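Local coordinates for protein beta-fructofuranosidase (Bifidobacterium adolescentis, PDB 6NOB) that probably hydrolyses terminal beta-D-fructofuranoside bonds, such as that of sucrose, as other members of glycoside hydrolase family 32 do, at residues L502-D507 against M511-P516; P361-F366 against R372-P377; P175-P180 against C241-G246. All coordinates share one frame; numbering follows the deposited sequence.

How the contacts relate
Contact 1 lies near the surface, in the C-terminal beta-sandwich expected of glycoside hydrolase family 32, while contacts 2 and 3 are buried in its beta-propeller. The centres of contacts 2 and 3 are about 28 Å apart, and that of contact 1 is about 45 Å or more from either. Contact 1 pairs two strands of a single hairpin through backbone hydrogen bonds and rows of aliphatic groups. The other two meet through side chains alone. Contact 2 joins strands of two sheets, a tyrosine end lying between leucine and aspartate; contact 3 sets a bulged loop segment against a strand of the neighbouring blade, cysteine sulfurs against phenylalanine and leucine. The three pairs share no strand.

Contact 1: L502-D507 against M511-P516; sequences LAVHGD and MVVTAP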
ATOM      1  N   LEU A 502      12.409 -16.147 -23.100  1.00 59.15           N
ATOM      2  CA  LEU A 502      13.381 -15.271 -23.730  1.00 56.59           C
ATOM      3  C   LEU A 502      14.695 -16.020 -23.891  1.00 52.93           C
ATOM      4  O   LEU A 502      15.127 -16.742 -22.985  1.00 51.82           O
ATOM      5  CB  LEU A 502      13.592 -13.991 -22.910  1.00 54.72           C
ATOM      6  CG  LEU A 502      12.347 -13.120 -22.737  1.00 55.43           C
ATOM      7  CD1 LEU A 502      12.626 -11.964 -21.790  1.00 51.45           C
ATOM      8  CD2 LEU A 502      11.861 -12.624 -24.091  1.00 44.46           C
ATOM      9  N   ALA A 503      15.307 -15.865 -25.061  1.00 48.55           N
ATOM     10  CA  ALA A 503      16.546 -16.564 -25.360  1.00 58.36           C
ATOM     11  C   ALA A 503      17.682 -16.039 -24.493  1.00 61.27           C
ATOM     12  O   ALA A 503      17.773 -14.840 -24.215  1.00 61.83           O
ATOM     13  CB  ALA A 503      16.899 -16.412 -26.838  1.00 52.01           C
ATOM     14  N   VAL A 504      18.549 -16.948 -24.063  1.00 60.97           N
ATOM     15  CA  VAL A 504      19.729 -16.615 -23.274  1.00 61.90           C
ATOM     16  C   VAL A 504      20.940 -16.816 -24.171  1.00 68.38           C
ATOM     17  O   VAL A 504      21.264 -17.951 -24.544  1.00 71.08           O
ATOM     18  CB  VAL A 504      19.831 -17.473 -22.005  1.00 56.05           C
ATOM     19  CG1 VAL A 504      20.984 -16.996 -21.134  1.00 53.47           C
ATOM     20  CG2 VAL A 504      18.514 -17.451 -21.238  1.00 47.42           C
ATOM     21  N   HIS A 505      21.605 -15.723 -24.533  1.00 65.91           N
ATOM     22  CA  HIS A 505      22.802 -15.831 -25.347  0.50 67.91           C
ATOM     23  C   HIS A 505      24.025 -15.411 -24.546  1.00 64.46           C
ATOM     24  O   HIS A 505      23.939 -14.699 -23.542  1.00 67.20           O
ATOM     25  CB  HIS A 505      22.677 -15.015 -26.640  0.50 69.65           C
ATOM     26  CG  HIS A 505      22.484 -15.866 -27.860  0.50 71.44           C
ATOM     27  ND1 HIS A 505      23.534 -16.431 -28.550  0.50 69.89           N
ATOM     28  CD2 HIS A 505      21.357 -16.277 -28.489  0.50 71.26           C
ATOM     29  CE1 HIS A 505      23.065 -17.141 -29.561  0.50 69.94           C
ATOM     30  NE2 HIS A 505      21.746 -17.066 -29.545  0.50 71.17           N
ATOM     31  N   GLY A 506      25.177 -15.913 -24.985  1.00 67.02           N
ATOM     32  CA  GLY A 506      26.416 -15.725 -24.255  1.00 71.58           C
ATOM     33  C   GLY A 506      27.215 -14.533 -24.759  1.00 78.54           C
ATOM     34  O   GLY A 506      27.260 -14.257 -25.956  1.00 81.96           O
ATOM     35  N   ASP A 507      27.855 -13.835 -23.815  1.00 84.50           N
ATOM     36  CA  ASP A 507      28.718 -12.690 -24.103  1.00 88.47           C
ATOM     37  C   ASP A 507      30.008 -12.858 -23.293  1.00 89.99           C
ATOM     38  O   ASP A 507      30.294 -12.079 -22.381  1.00 88.53           O
ATOM     39  CB  ASP A 507      28.011 -11.368 -23.780  1.00 87.81           C
ATOM     40  CG  ASP A 507      28.814 -10.148 -24.210  1.00 90.88           C
ATOM     41  OD1 ASP A 507      29.886 -10.314 -24.831  1.00 92.92           O
ATOM     42  OD2 ASP A 507      28.373  -9.015 -23.919  1.00 90.72           O
ATOM     43  N   MET A 511      25.908 -14.206 -19.287  1.00 69.26           N
ATOM     44  CA  MET A 511      24.639 -14.631 -19.862  1.00 67.14           C
ATOM     45  C   MET A 511      23.752 -13.403 -20.013  1.00 61.31           C
ATOM     46  O   MET A 511      23.565 -12.647 -19.053  1.00 60.87           O
ATOM     47  CB  MET A 511      23.960 -15.687 -18.988  1.00 64.29           C
ATOM     48  CG  MET A 511      24.790 -16.947 -18.787  1.00 69.38           C
ATOM     49  SD  MET A 511      23.908 -18.245 -17.897  1.00 72.13           S
ATOM     50  CE  MET A 511      25.185 -19.497 -17.765  1.00 71.95           C
ATOM     51  N   VAL A 512      23.226 -13.194 -21.218  1.00 56.87           N
ATOM     52  CA  VAL A 512      22.518 -11.967 -21.565  1.00 57.53           C
ATOM     53  C   VAL A 512      21.121 -12.324 -22.053  1.00 57.23           C
ATOM     54  O   VAL A 512      20.955 -13.242 -22.866  1.00 59.59           O
ATOM     55  CB  VAL A 512      23.281 -11.155 -22.630  1.00 58.22           C
ATOM     56  CG1 VAL A 512      22.517  -9.890 -22.988  1.00 51.99           C
ATOM     57  CG2 VAL A 512      24.681 -10.812 -22.136  1.00 58.91           C
ATOM     58  N   VAL A 513      20.123 -11.599 -21.553  1.00 47.53           N
ATOM     59  CA  VAL A 513      18.735 -11.735 -21.980  1.00 49.46           C
ATOM     60  C   VAL A 513      18.209 -10.343 -22.303  1.00 51.61           C
ATOM     61  O   VAL A 513      18.248  -9.449 -21.448  1.00 49.86           O
ATOM     62  CB  VAL A 513      17.860 -12.405 -20.907  1.00 45.04           C
ATOM     63  CG1 VAL A 513      16.387 -12.262 -21.259  1.00 44.41           C
ATOM     64  CG2 VAL A 513      18.231 -13.871 -20.756  1.00 45.82           C
ATOM     65  N   THR A 514      17.724 -10.157 -23.529  1.00 50.28           N
ATOM     66  CA  THR A 514      17.094  -8.900 -23.913  1.00 50.55           C
ATOM     67  C   THR A 514      15.641  -8.894 -23.456  1.00 50.08           C
ATOM     68  O   THR A 514      14.891  -9.835 -23.731  1.00 54.80           O
ATOM     69  CB  THR A 514      17.175  -8.690 -25.426  1.00 52.68           C
ATOM     70  OG1 THR A 514      18.548  -8.674 -25.835  1.00 53.85           O
ATOM     71  CG2 THR A 514      16.527  -7.370 -25.817  1.00 53.64           C
ATOM     72  N   ALA A 515      15.246  -7.831 -22.755  1.00 48.90           N
ATOM     73  CA  ALA A 515      13.918  -7.760 -22.165  1.00 45.33           C
ATOM     74  C   ALA A 515      13.037  -6.825 -22.977  1.00 55.49           C
ATOM     75  O   ALA A 515      13.244  -5.602 -22.929  1.00 64.28           O
ATOM     76  CB  ALA A 515      14.004  -7.283 -20.719  1.00 41.67           C
ATOM     77  N   PRO A 516      12.050  -7.331 -23.716  1.00 60.67           N
ATOM     78  CA  PRO A 516      11.176  -6.440 -24.494  1.00 60.20           C
ATOM     79  C   PRO A 516      10.344  -5.562 -23.571  1.00 55.71           C
ATOM     80  O   PRO A 516       9.738  -6.047 -22.613  1.00 55.90           O
ATOM     81  CB  PRO A 516      10.296  -7.408 -25.297  1.00 56.76           C
ATOM     82  CG  PRO A 516      10.985  -8.742 -25.209  1.00 57.46           C
ATOM     83  CD  PRO A 516      11.695  -8.747 -23.893  1.00 60.58           C
TER
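Leu502 and Val513 meet where the chain enters an antiparallel beta hairpin, their side chains crossing at about a right angle with Leu502 CB 3.7 Å from Val513 CG1. With CG placed beside its backbone N (chi1 -61°), Leu502 extends along 511-516: CD1 lies 3.7 Å from the carbonyl O of Thr514, and CD2 meets Pro516 CD tip to tip at 3.9 Å. Cut back to an alanine, Leu502 would lose both methyl branches, which is likely to take from Pro516 CD and Val513 CG1 part of their apolar cover and open a gap at this end of the hairpin. Val504 continues the row on the same side. Its CG2 touches Val513 CG2 at 3.6 Å, and its CG1 lies 3.9 Å from Met511 CB, so that its branched end serves two neighbours at once. Valine suits these places, being beta-branched and comfortable in extended chain.

The backbone fixes this register. His505 and Val512 form a hydrogen-bonded pair, with His505 N 3.1 Å from Val512 O and Val512 N 2.9 Å from His505 O; the first bond lies in the carbonyl plane. On the face that carries Val512, Asp507 CB packs 3.8 Å from Val512 CG2, while its carboxylate reaches on to a salt bridge with Arg617.

Strand 505-507 is one edge of an antiparallel sheet, and 511-515 passes the pairing on to strand 614-620 through backbone bonds of Met511, Val513 and Ala515. Leu502 is bonded instead to Ala629 of strand 624-632, in a second sheet, so the chain changes sheets here. Val504, Met511 and Val513 all touch that same strand, filling the space between the two layers of the sandwich.

Contact 2: P361-F366 against R372-P377; sequences PVLADF and RTYECP
Asp365 and Tyr374, the closest pair of alpha carbons at this end of the contact, are still 9.2 Å apart, too far for strand pairing, and side chains alone span the distance. The chain turns corners at Val362 and Cys376. Between Leu363 and Asp365 it is extended, which sends those two side chains toward Tyr374 and Ala364 away from it.

The end of the tyrosine does the touching. Its OH lies 3.3 Å from Asp365 CB and 3.7 Å from Leu363 CD2, and the carbonyl O of Leu363 sits at the ring edge, near its plane. Asp365 crosses the tyrosine at about a right angle, its carboxylate plane turned 34° from the ring. Tyr408 OH joins the two polar ends, hydrogen-bonded to both Tyr374 OH and Asp365 OD2; His368 also holds OD2. Tyrosine therefore suits the place: a long flat group with a polar tip.

Glu375, Cys376 and Pro377 spell the Glu-Cys-Pro motif of the family. Strand 357-365 belongs to the sheet with 337-347 and 285-295, strand 374-375 to the next sheet with 385-396, and the Tyr374 ring packs against Ala291, Pro339 and Leu392 between these propeller blades.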
ATOM      1  N   PRO A 361      -1.166  -3.829  25.364  1.00 39.22           N
ATOM      2  CA  PRO A 361      -0.286  -3.987  24.194  1.00 38.25           C
ATOM      3  C   PRO A 361       0.065  -5.450  23.974  1.00 36.81           C
ATOM      4  O   PRO A 361       0.709  -6.081  24.815  1.00 39.07           O
ATOM      5  CB  PRO A 361       0.949  -3.159  24.568  1.00 33.84           C
ATOM      6  CG  PRO A 361       0.973  -3.193  26.063  1.00 32.72           C
ATOM      7  CD  PRO A 361      -0.475  -3.191  26.497  1.00 36.02           C
ATOM      8  N   VAL A 362      -0.365  -5.993  22.832  1.00 39.20           N
ATOM      9  CA  VAL A 362       0.001  -7.364  22.489  1.00 36.84           C
ATOM     10  C   VAL A 362       1.479  -7.445  22.128  1.00 37.98           C
ATOM     11  O   VAL A 362       2.104  -8.504  22.268  1.00 44.99           O
ATOM     12  CB  VAL A 362      -0.896  -7.889  21.349  1.00 34.35           C
ATOM     13  CG1 VAL A 362      -0.580  -7.178  20.043  1.00 25.98           C
ATOM     14  CG2 VAL A 362      -0.750  -9.395  21.191  1.00 30.29           C
ATOM     15  N   LEU A 363       2.065  -6.334  21.681  1.00 37.37           N
ATOM     16  CA  LEU A 363       3.455  -6.307  21.252  1.00 35.09           C
ATOM     17  C   LEU A 363       4.020  -4.907  21.444  1.00 35.34           C
ATOM     18  O   LEU A 363       3.361  -3.914  21.128  1.00 30.98           O
ATOM     19  CB  LEU A 363       3.594  -6.729  19.783  1.00 35.50           C
ATOM     20  CG  LEU A 363       5.010  -6.706  19.202  1.00 38.57           C
ATOM     21  CD1 LEU A 363       5.865  -7.777  19.857  1.00 37.03           C
ATOM     22  CD2 LEU A 363       4.990  -6.883  17.690  1.00 33.54           C
ATOM     23  N   ALA A 364       5.237  -4.840  21.974  1.00 36.44           N
ATOM     24  CA  ALA A 364       6.008  -3.606  22.036  1.00 39.37           C
ATOM     25  C   ALA A 364       7.416  -3.911  21.551  1.00 40.51           C
ATOM     26  O   ALA A 364       8.010  -4.915  21.959  1.00 44.87           O
ATOM     27  CB  ALA A 364       6.037  -3.026  23.455  1.00 29.31           C
ATOM     28  N   ASP A 365       7.946  -3.059  20.676  1.00 36.15           N
ATOM     29  CA  ASP A 365       9.255  -3.282  20.063  1.00 36.74           C
ATOM     30  C   ASP A 365      10.289  -2.467  20.834  1.00 40.18           C
ATOM     31  O   ASP A 365      10.595  -1.327  20.484  1.00 39.50           O
ATOM     32  CB  ASP A 365       9.235  -2.909  18.584  1.00 39.93           C
ATOM     33  CG  ASP A 365      10.431  -3.459  17.824  1.00 42.60           C
ATOM     34  OD1 ASP A 365      11.451  -3.794  18.465  1.00 41.10           O
ATOM     35  OD2 ASP A 365      10.357  -3.545  16.580  1.00 38.92           O
ATOM     36  N   PHE A 366      10.842  -3.067  21.891  1.00 41.33           N
ATOM     37  CA  PHE A 366      11.890  -2.395  22.649  1.00 43.74           C
ATOM     38  C   PHE A 366      13.241  -2.467  21.956  1.00 46.22           C
ATOM     39  O   PHE A 366      14.102  -1.620  22.216  1.00 49.44           O
ATOM     40  CB  PHE A 366      11.991  -2.979  24.058  1.00 38.83           C
ATOM     41  CG  PHE A 366      11.157  -2.246  25.065  1.00 44.10           C
ATOM     42  CD1 PHE A 366       9.817  -2.559  25.233  1.00 42.67           C
ATOM     43  CD2 PHE A 366      11.704  -1.225  25.829  1.00 43.96           C
ATOM     44  CE1 PHE A 366       9.041  -1.877  26.152  1.00 40.90           C
ATOM     45  CE2 PHE A 366      10.936  -0.539  26.749  1.00 40.98           C
ATOM     46  CZ  PHE A 366       9.603  -0.867  26.912  1.00 45.30           C
ATOM     47  N   ARG A 372       9.566   6.237  16.402  1.00 29.33           N
ATOM     48  CA  ARG A 372       8.514   7.089  16.950  1.00 34.26           C
ATOM     49  C   ARG A 372       7.288   6.275  17.344  1.00 36.83           C
ATOM     50  O   ARG A 372       6.798   6.378  18.476  1.00 43.02           O
ATOM     51  CB  ARG A 372       8.119   8.171  15.946  1.00 35.77           C
ATOM     52  CG  ARG A 372       6.939   9.005  16.427  1.00 36.75           C
ATOM     53  CD  ARG A 372       6.296   9.798  15.310  1.00 33.18           C
ATOM     54  NE  ARG A 372       5.154  10.567  15.794  1.00 33.56           N
ATOM     55  CZ  ARG A 372       5.229  11.829  16.204  1.00 41.01           C
ATOM     56  NH1 ARG A 372       6.393  12.462  16.182  1.00 28.65           N
ATOM     57  NH2 ARG A 372       4.142  12.456  16.633  1.00 37.64           N
ATOM     58  N   THR A 373       6.777   5.465  16.423  1.00 34.95           N
ATOM     59  CA  THR A 373       5.515   4.766  16.624  1.00 31.20           C
ATOM     60  C   THR A 373       5.352   3.745  15.507  1.00 35.77           C
ATOM     61  O   THR A 373       6.122   3.719  14.543  1.00 39.77           O
ATOM     62  CB  THR A 373       4.335   5.746  16.653  1.00 31.80           C
ATOM     63  OG1 THR A 373       3.153   5.075  17.105  1.00 34.06           O
ATOM     64  CG2 THR A 373       4.088   6.331  15.269  1.00 29.77           C
ATOM     65  N   TYR A 374       4.342   2.894  15.657  1.00 37.94           N
ATOM     66  CA  TYR A 374       4.002   1.923  14.632  1.00 34.56           C
ATOM     67  C   TYR A 374       3.118   2.560  13.565  1.00 33.41           C
ATOM     68  O   TYR A 374       2.455   3.574  13.791  1.00 37.67           O
ATOM     69  CB  TYR A 374       3.270   0.726  15.240  1.00 28.80           C
ATOM     70  CG  TYR A 374       4.150  -0.423  15.669  1.00 32.43           C
ATOM     71  CD1 TYR A 374       5.026  -1.031  14.777  1.00 33.58           C
ATOM     72  CD2 TYR A 374       4.090  -0.915  16.966  1.00 31.73           C
ATOM     73  CE1 TYR A 374       5.824  -2.091  15.172  1.00 35.30           C
ATOM     74  CE2 TYR A 374       4.883  -1.974  17.369  1.00 31.14           C
ATOM     75  CZ  TYR A 374       5.745  -2.559  16.468  1.00 32.11           C
ATOM     76  OH  TYR A 374       6.535  -3.612  16.871  1.00 35.25           O
ATOM     77  N   GLU A 375       3.115   1.939  12.389  1.00 30.87           N
ATOM     78  CA  GLU A 375       2.149   2.236  11.345  1.00 34.34           C
ATOM     79  C   GLU A 375       1.741   0.929  10.678  1.00 36.98           C
ATOM     80  O   GLU A 375       2.568   0.029  10.507  1.00 33.90           O
ATOM     81  CB  GLU A 375       2.713   3.219  10.306  1.00 40.19           C
ATOM     82  CG  GLU A 375       2.639   4.678  10.747  1.00 45.94           C
ATOM     83  CD  GLU A 375       2.855   5.659   9.609  1.00 49.85           C
ATOM     84  OE1 GLU A 375       3.794   5.454   8.811  1.00 52.33           O
ATOM     85  OE2 GLU A 375       2.083   6.638   9.514  1.00 51.21           O
ATOM     86  N   CYS A 376       0.457   0.825  10.335  1.00 33.99           N
ATOM     87  CA  CYS A 376      -0.117  -0.304   9.608  1.00 37.70           C
ATOM     88  C   CYS A 376       0.202  -1.643  10.267  1.00 40.11           C
ATOM     89  O   CYS A 376       0.954  -2.449   9.705  1.00 35.31           O
ATOM     90  CB  CYS A 376       0.370  -0.297   8.157  1.00 42.35           C
ATOM     91  SG  CYS A 376      -0.054   1.227   7.265  1.00 45.27           S
ATOM     92  N   PRO A 377      -0.354  -1.922  11.442  1.00 38.39           N
ATOM     93  CA  PRO A 377      -0.101  -3.204  12.100  1.00 30.39           C
ATOM     94  C   PRO A 377      -0.985  -4.303  11.526  1.00 36.73           C
ATOM     95  O   PRO A 377      -1.933  -4.059  10.778  1.00 40.96           O
ATOM     96  CB  PRO A 377      -0.458  -2.916  13.558  1.00 30.68           C
ATOM     97  CG  PRO A 377      -1.574  -1.926  13.449  1.00 38.18           C
ATOM     98  CD  PRO A 377      -1.253  -1.069  12.240  1.00 40.86           C
TER

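Contact 3: P175-P180 against C241-G246; sequences PVFLEP and CLCEDG
A bulge in 175-180, set against strand 241-243, brings two neighbouring blades of the propeller together. Phe177 and Leu178 both face Trp160 and bond to its backbone, a classic beta bulge. Phe177 accordingly departs from extended geometry (psi -55°), and the two consecutive side chains both point toward strand 241-243 instead of alternating. That strand does alternate: Cys241 and Cys243 point toward the bulge, with Leu242 directed away. Two neighbours on one side thus meet two residues separated by one on the other.

Phe177 pairs with Cys243. The alpha carbons are 9.1 Å apart, and the aromatic side chain spans more than half of that distance, its CG trans to the backbone N (chi1 -173°); Cys243 CB and SG cover the rest. CE1 lies 3.9 Å from Cys243 SG, and CZ lies 3.9 Å from Cys243 CB. This is a sulfur-aromatic contact of oblique geometry, with SG 5.1 Å from the ring centroid and 70° off the ring normal. Leu178 is the lighter partner: its CD1 reaches Cys241 SG at 4.2 Å, a looser apolar contact.

Further residues pack around the pair. Phe145 meets the Phe177 ring, Leu219 and Val249 also pack on it, and Leu221 lies against Leu178. Cys241 and Cys243 are bonded through their backbones to Leu219 and Ile217 of strand 216-227, whose Arg223 adds a hydrogen bond to Glu179 O.

The two sulfurs, Cys241 SG and Cys243 SG, are 8.4 Å apart and form no disulfide with each other. Here they act as small, polarisable groups, consistent with a close fit against a phenylalanine and a leucine. Among Phe177, Leu178, Cys241 and Cys243, the side chains therefore hold together by dispersion and fit of shape.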
ATOM      1  N   PRO A 175     -15.872   3.593  -8.066  1.00 42.63           N
ATOM      2  CA  PRO A 175     -15.935   4.985  -7.603  1.00 41.71           C
ATOM      3  C   PRO A 175     -15.210   5.187  -6.280  1.00 42.68           C
ATOM      4  O   PRO A 175     -14.978   4.252  -5.509  1.00 39.91           O
ATOM      5  CB  PRO A 175     -17.438   5.244  -7.446  1.00 42.01           C
ATOM      6  CG  PRO A 175     -18.090   4.232  -8.306  1.00 43.78           C
ATOM      7  CD  PRO A 175     -17.221   3.019  -8.222  1.00 42.18           C
ATOM      8  N   VAL A 176     -14.855   6.451  -6.027  1.00 39.43           N
ATOM      9  CA  VAL A 176     -14.230   6.821  -4.760  1.00 38.95           C
ATOM     10  C   VAL A 176     -15.148   6.429  -3.614  1.00 39.14           C
ATOM     11  O   VAL A 176     -16.356   6.700  -3.637  1.00 39.63           O
ATOM     12  CB  VAL A 176     -13.906   8.322  -4.744  1.00 42.52           C
ATOM     13  CG1 VAL A 176     -13.569   8.786  -3.334  1.00 39.29           C
ATOM     14  CG2 VAL A 176     -12.754   8.619  -5.692  1.00 45.31           C
ATOM     15  N   PHE A 177     -14.575   5.783  -2.599  1.00 41.31           N
ATOM     16  CA  PHE A 177     -15.337   5.097  -1.563  1.00 36.76           C
ATOM     17  C   PHE A 177     -15.562   5.946  -0.315  1.00 35.58           C
ATOM     18  O   PHE A 177     -16.707   6.129   0.107  1.00 41.87           O
ATOM     19  CB  PHE A 177     -14.628   3.792  -1.194  1.00 34.44           C
ATOM     20  CG  PHE A 177     -15.407   2.927  -0.256  1.00 35.18           C
ATOM     21  CD1 PHE A 177     -16.554   2.280  -0.688  1.00 32.66           C
ATOM     22  CD2 PHE A 177     -14.994   2.755   1.053  1.00 28.99           C
ATOM     23  CE1 PHE A 177     -17.277   1.482   0.170  1.00 34.63           C
ATOM     24  CE2 PHE A 177     -15.712   1.956   1.917  1.00 32.43           C
ATOM     25  CZ  PHE A 177     -16.856   1.316   1.474  1.00 35.13           C
ATOM     26  N   LEU A 178     -14.493   6.455   0.294  1.00 38.81           N
ATOM     27  CA  LEU A 178     -14.592   7.331   1.454  1.00 36.79           C
ATOM     28  C   LEU A 178     -13.854   8.632   1.169  1.00 41.65           C
ATOM     29  O   LEU A 178     -12.965   8.690   0.317  1.00 42.39           O
ATOM     30  CB  LEU A 178     -14.027   6.670   2.717  1.00 34.28           C
ATOM     31  CG  LEU A 178     -14.922   5.616   3.372  1.00 32.77           C
ATOM     32  CD1 LEU A 178     -14.100   4.708   4.269  1.00 40.34           C
ATOM     33  CD2 LEU A 178     -16.043   6.281   4.156  1.00 27.00           C
ATOM     34  N   GLU A 179     -14.231   9.677   1.893  1.00 42.35           N
ATOM     35  CA  GLU A 179     -13.771  11.031   1.623  1.00 39.35           C
ATOM     36  C   GLU A 179     -13.440  11.724   2.929  1.00 38.63           C
ATOM     37  O   GLU A 179     -13.853  11.271   4.005  1.00 40.91           O
ATOM     38  CB  GLU A 179     -14.835  11.812   0.841  1.00 33.89           C
ATOM     39  CG  GLU A 179     -15.102  11.223  -0.533  1.00 29.71           C
ATOM     40  CD  GLU A 179     -16.085  12.029  -1.349  1.00 37.60           C
ATOM     41  OE1 GLU A 179     -16.473  13.132  -0.913  1.00 43.97           O
ATOM     42  OE2 GLU A 179     -16.469  11.555  -2.438  1.00 44.12           O
ATOM     43  N   PRO A 180     -12.677  12.823   2.885  1.00 37.45           N
ATOM     44  CA  PRO A 180     -12.332  13.535   4.119  1.00 33.64           C
ATOM     45  C   PRO A 180     -13.566  14.081   4.816  1.00 34.31           C
ATOM     46  O   PRO A 180     -14.612  14.305   4.201  1.00 35.16           O
ATOM     47  CB  PRO A 180     -11.428  14.678   3.635  1.00 32.72           C
ATOM     48  CG  PRO A 180     -10.896  14.217   2.333  1.00 37.65           C
ATOM     49  CD  PRO A 180     -11.992  13.403   1.714  1.00 39.48           C
ATOM     50  N   CYS A 241     -17.960   1.262   9.073  1.00 32.49           N
ATOM     51  CA  CYS A 241     -18.993   1.487   8.071  1.00 31.51           C
ATOM     52  C   CYS A 241     -19.124   0.225   7.232  1.00 33.48           C
ATOM     53  O   CYS A 241     -18.271  -0.666   7.282  1.00 32.88           O
ATOM     54  CB  CYS A 241     -18.691   2.721   7.204  1.00 30.41           C
ATOM     55  SG  CYS A 241     -17.158   2.674   6.263  1.00 34.35           S
ATOM     56  N   LEU A 242     -20.215   0.149   6.478  1.00 29.76           N
ATOM     57  CA  LEU A 242     -20.528  -1.029   5.684  1.00 32.32           C
ATOM     58  C   LEU A 242     -20.464  -0.708   4.201  1.00 33.96           C
ATOM     59  O   LEU A 242     -20.857   0.382   3.773  1.00 35.32           O
ATOM     60  CB  LEU A 242     -21.921  -1.571   6.007  1.00 31.73           C
ATOM     61  CG  LEU A 242     -22.098  -2.323   7.318  1.00 38.64           C
ATOM     62  CD1 LEU A 242     -23.553  -2.729   7.469  1.00 36.35           C
ATOM     63  CD2 LEU A 242     -21.192  -3.539   7.347  1.00 40.16           C
ATOM     64  N   CYS A 243     -19.960  -1.665   3.428  1.00 34.55           N
ATOM     65  CA  CYS A 243     -20.205  -1.752   1.992  1.00 34.51           C
ATOM     66  C   CYS A 243     -21.167  -2.912   1.765  1.00 38.93           C
ATOM     67  O   CYS A 243     -20.781  -4.078   1.875  1.00 41.90           O
ATOM     68  CB  CYS A 243     -18.916  -1.953   1.211  1.00 35.71           C
ATOM     69  SG  CYS A 243     -19.195  -1.792  -0.553  1.00 36.80           S
ATOM     70  N   GLU A 244     -22.417  -2.589   1.440  1.00 38.65           N
ATOM     71  CA  GLU A 244     -23.445  -3.613   1.311  1.00 39.23           C
ATOM     72  C   GLU A 244     -23.574  -4.163  -0.102  1.00 38.32           C
ATOM     73  O   GLU A 244     -23.967  -5.323  -0.270  1.00 45.17           O
ATOM     74  CB  GLU A 244     -24.794  -3.057   1.770  1.00 43.73           C
ATOM     75  CG  GLU A 244     -24.798  -2.608   3.222  1.00 46.47           C
ATOM     76  CD  GLU A 244     -26.088  -1.925   3.621  1.00 52.19           C
ATOM     77  OE1 GLU A 244     -26.031  -0.959   4.413  1.00 54.62           O
ATOM     78  OE2 GLU A 244     -27.161  -2.355   3.145  1.00 55.92           O
ATOM     79  N   ASP A 245     -23.251  -3.372  -1.125  1.00 35.04           N
ATOM     80  CA  ASP A 245     -23.405  -3.809  -2.507  1.00 32.93           C
ATOM     81  C   ASP A 245     -22.076  -3.947  -3.241  1.00 37.79           C
ATOM     82  O   ASP A 245     -22.070  -4.133  -4.462  1.00 38.66           O
ATOM     83  CB  ASP A 245     -24.343  -2.860  -3.262  1.00 35.08           C
ATOM     84  CG  ASP A 245     -23.791  -1.445  -3.386  1.00 44.17           C
ATOM     85  OD1 ASP A 245     -22.665  -1.174  -2.912  1.00 41.48           O
ATOM     86  OD2 ASP A 245     -24.500  -0.595  -3.970  1.00 45.84           O
ATOM     87  N   GLY A 246     -20.953  -3.865  -2.533  1.00 40.76           N
ATOM     88  CA  GLY A 246     -19.655  -3.986  -3.163  1.00 40.35           C
ATOM     89  C   GLY A 246     -19.120  -2.721  -3.798  1.00 41.38           C
ATOM     90  O   GLY A 246     -17.995  -2.740  -4.315  1.00 42.65           O
TER